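Local coordinates for protein L-threonine dehydrogenase (Flavobacterium frigidimaris, PDB 2YY7) that probably oxidises L-threonine at its 3-hydroxyl group with NAD as cofactor, as a UDP-galactose 4-epimerase-like member of the short-chain dehydrogenase-reductase superfamily, at residues A[172-177]-A[190-195]. Numbering follows the deposited sequence.
Sequences GLISWS and DIFYKA. With NAD (nicotinamide-adenine-dinucleotide), chain E.
At the C-terminal end of the Rossmann-fold strand 164-174, where the chain leaves the sheet beside the NAD site, Ile174 and Trp176 meet Phe192 and Tyr193 of helix 187-197. The apolar part is loose: the methyl CG2 of Ile174 approaches the Phe192 ring obliquely, 4.4 Å from CE2, and Met307 of helix 300-311 touches both side chains. Tyr193 reaches across with its phenol end. Its CG lies anti to the carbonyl carbon (chi1 -74°), and the ring carries OH to the backbone just past the strand, 2.9 Å from Trp176 O, which sits near the ring plane at its edge. A water links the same hydroxyl to the preceding peptide, donating to Ser175 O at 2.6 Å and lying 2.6 Å from Tyr193 OH. The Trp176 indole leads away from the helix and stacks on His310.

In a Rossmann fold the dinucleotide lies across the C-terminal ends of the parallel strands, and here Leu173 N donates to the nicotinamide carboxamide oxygen O7N of NAD at 2.9 Å (N-H...O 155°), while its CB and CG pack against the same amide group, CG 3.7 Å from C7N. Ile174 instead points toward the helix. Ser175 turns away from it, and its OG is hydrogen-bonded to OE1 of Gln13, another NAD-binding residue.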
# COMPACT_ATOMS: atom_id res chain seq x y z
N GLY A 172 -4.63 19.08 -5.56
CA GLY A 172 -5.81 19.68 -4.94
C GLY A 172 -6.66 20.33 -6.03
O GLY A 172 -6.15 21.14 -6.80
N LEU A 173 -7.95 19.99 -6.09
CA LEU A 173 -8.83 20.54 -7.12
C LEU A 173 -9.72 21.70 -6.66
O LEU A 173 -10.23 21.71 -5.54
CB LEU A 173 -9.72 19.43 -7.72
CG LEU A 173 -9.02 18.24 -8.37
CD1 LEU A 173 -10.05 17.42 -9.14
CD2 LEU A 173 -7.92 18.71 -9.31
N ILE A 174 -9.93 22.65 -7.57
CA ILE A 174 -10.72 23.85 -7.29
C ILE A 174 -11.90 23.99 -8.25
O ILE A 174 -11.73 23.93 -9.46
CB ILE A 174 -9.80 25.09 -7.39
CG1 ILE A 174 -8.64 24.93 -6.39
CG2 ILE A 174 -10.60 26.36 -7.09
CD1 ILE A 174 -7.39 25.72 -6.76
N SER A 175 -13.10 24.18 -7.70
CA SER A 175 -14.29 24.32 -8.54
C SER A 175 -15.32 25.27 -7.94
O SER A 175 -15.25 25.62 -6.76
CB SER A 175 -14.94 22.95 -8.77
OG SER A 175 -15.48 22.46 -7.56
N TRP A 176 -16.29 25.65 -8.77
CA TRP A 176 -17.35 26.57 -8.39
C TRP A 176 -18.75 25.96 -8.41
O TRP A 176 -19.68 26.53 -7.84
CB TRP A 176 -17.34 27.77 -9.35
CG TRP A 176 -17.42 27.35 -10.80
CD1 TRP A 176 -16.37 27.16 -11.65
CD2 TRP A 176 -18.60 26.99 -11.52
NE1 TRP A 176 -16.83 26.69 -12.86
CE2 TRP A 176 -18.19 26.58 -12.81
CE3 TRP A 176 -19.97 26.96 -11.21
CZ2 TRP A 176 -19.10 26.15 -13.79
CZ3 TRP A 176 -20.87 26.54 -12.18
CH2 TRP A 176 -20.43 26.14 -13.46
N SER A 177 -18.92 24.81 -9.06
CA SER A 177 -20.25 24.20 -9.17
C SER A 177 -20.75 23.36 -7.99
O SER A 177 -21.95 23.28 -7.76
CB SER A 177 -20.34 23.36 -10.44
OG SER A 177 -19.45 22.27 -10.39
N ASP A 190 -12.96 27.28 -0.54
CA ASP A 190 -13.61 28.07 0.50
C ASP A 190 -13.23 29.55 0.46
O ASP A 190 -14.08 30.43 0.61
CB ASP A 190 -13.26 27.50 1.87
CG ASP A 190 -13.90 26.15 2.13
OD1 ASP A 190 -13.54 25.51 3.14
OD2 ASP A 190 -14.75 25.73 1.32
N ILE A 191 -11.94 29.82 0.25
CA ILE A 191 -11.43 31.18 0.21
C ILE A 191 -12.21 32.04 -0.79
O ILE A 191 -12.38 33.24 -0.58
CB ILE A 191 -9.93 31.19 -0.16
CG1 ILE A 191 -9.34 32.58 0.06
CG2 ILE A 191 -9.74 30.73 -1.60
CD1 ILE A 191 -7.83 32.64 -0.12
N PHE A 192 -12.67 31.43 -1.87
CA PHE A 192 -13.44 32.17 -2.87
C PHE A 192 -14.84 32.50 -2.35
O PHE A 192 -15.31 33.63 -2.48
CB PHE A 192 -13.53 31.37 -4.18
CG PHE A 192 -12.30 31.48 -5.04
CD1 PHE A 192 -12.07 32.61 -5.83
CD2 PHE A 192 -11.34 30.46 -5.06
CE1 PHE A 192 -10.93 32.72 -6.62
CE2 PHE A 192 -10.19 30.56 -5.85
CZ PHE A 192 -9.99 31.70 -6.63
N TYR A 193 -15.51 31.53 -1.73
CA TYR A 193 -16.85 31.77 -1.21
C TYR A 193 -16.87 32.81 -0.09
O TYR A 193 -17.76 33.66 -0.04
CB TYR A 193 -17.48 30.46 -0.72
CG TYR A 193 -17.92 29.55 -1.85
CD1 TYR A 193 -17.02 28.66 -2.44
CD2 TYR A 193 -19.21 29.62 -2.36
CE1 TYR A 193 -17.41 27.86 -3.52
CE2 TYR A 193 -19.61 28.83 -3.44
CZ TYR A 193 -18.70 27.95 -4.01
OH TYR A 193 -19.08 27.19 -5.09
N LYS A 194 -15.88 32.74 0.80
CA LYS A 194 -15.80 33.68 1.92
C LYS A 194 -15.32 35.06 1.48
O LYS A 194 -15.73 36.07 2.05
CB LYS A 194 -14.87 33.14 3.01
CG LYS A 194 -15.30 31.81 3.60
CD LYS A 194 -16.67 31.88 4.24
CE LYS A 194 -17.06 30.53 4.81
NZ LYS A 194 -18.47 30.49 5.28
N ALA A 195 -14.45 35.11 0.48
CA ALA A 195 -13.95 36.38 -0.03
C ALA A 195 -15.10 37.16 -0.64
O ALA A 195 -15.26 38.35 -0.41
CB ALA A 195 -12.87 36.14 -1.09
PA NAD E . -16.68 14.12 -3.23
O1A NAD E . -17.03 15.53 -3.55
O2A NAD E . -16.58 13.80 -1.78
O5B NAD E . -17.63 13.12 -4.01
C5B NAD E . -17.76 11.78 -3.62
C4B NAD E . -19.11 11.26 -4.06
O4B NAD E . -19.13 9.86 -3.82
C3B NAD E . -20.27 11.92 -3.28
O3B NAD E . -21.26 12.46 -4.16
C2B NAD E . -20.77 10.77 -2.39
O2B NAD E . -22.16 10.86 -2.12
C1B NAD E . -20.39 9.54 -3.22
N9A NAD E . -20.35 8.30 -2.43
C8A NAD E . -19.80 8.15 -1.16
N7A NAD E . -19.99 6.88 -0.77
C5A NAD E . -20.62 6.24 -1.79
C6A NAD E . -21.07 4.94 -1.90
N6A NAD E . -20.98 4.11 -0.89
N1A NAD E . -21.71 4.55 -3.05
C2A NAD E . -21.91 5.45 -4.09
N3A NAD E . -21.49 6.76 -3.99
C4A NAD E . -20.85 7.13 -2.83
O3 NAD E . -15.23 13.79 -3.83
PN NAD E . -14.52 14.35 -5.17
O1N NAD E . -15.46 14.40 -6.34
O2N NAD E . -13.71 15.52 -4.74
O5D NAD E . -13.45 13.16 -5.46
C5D NAD E . -13.77 12.08 -6.35
C4D NAD E . -12.52 11.17 -6.49
O4D NAD E . -11.39 11.95 -6.85
C3D NAD E . -12.12 10.48 -5.19
O3D NAD E . -11.57 9.20 -5.50
C2D NAD E . -10.99 11.33 -4.66
O2D NAD E . -10.22 10.57 -3.76
C1D NAD E . -10.28 11.76 -5.95
N1N NAD E . -9.49 12.99 -5.72
C2N NAD E . -10.14 14.19 -5.49
C3N NAD E . -9.39 15.34 -5.27
C7N NAD E . -10.07 16.68 -5.14
O7N NAD E . -9.22 17.74 -4.85
N7N NAD E . -11.40 16.83 -5.25
C4N NAD E . -7.99 15.28 -5.26
C5N NAD E . -7.35 14.06 -5.52
C6N NAD E . -8.10 12.92 -5.72
O HOH W 1 -17.46 25.15 -5.47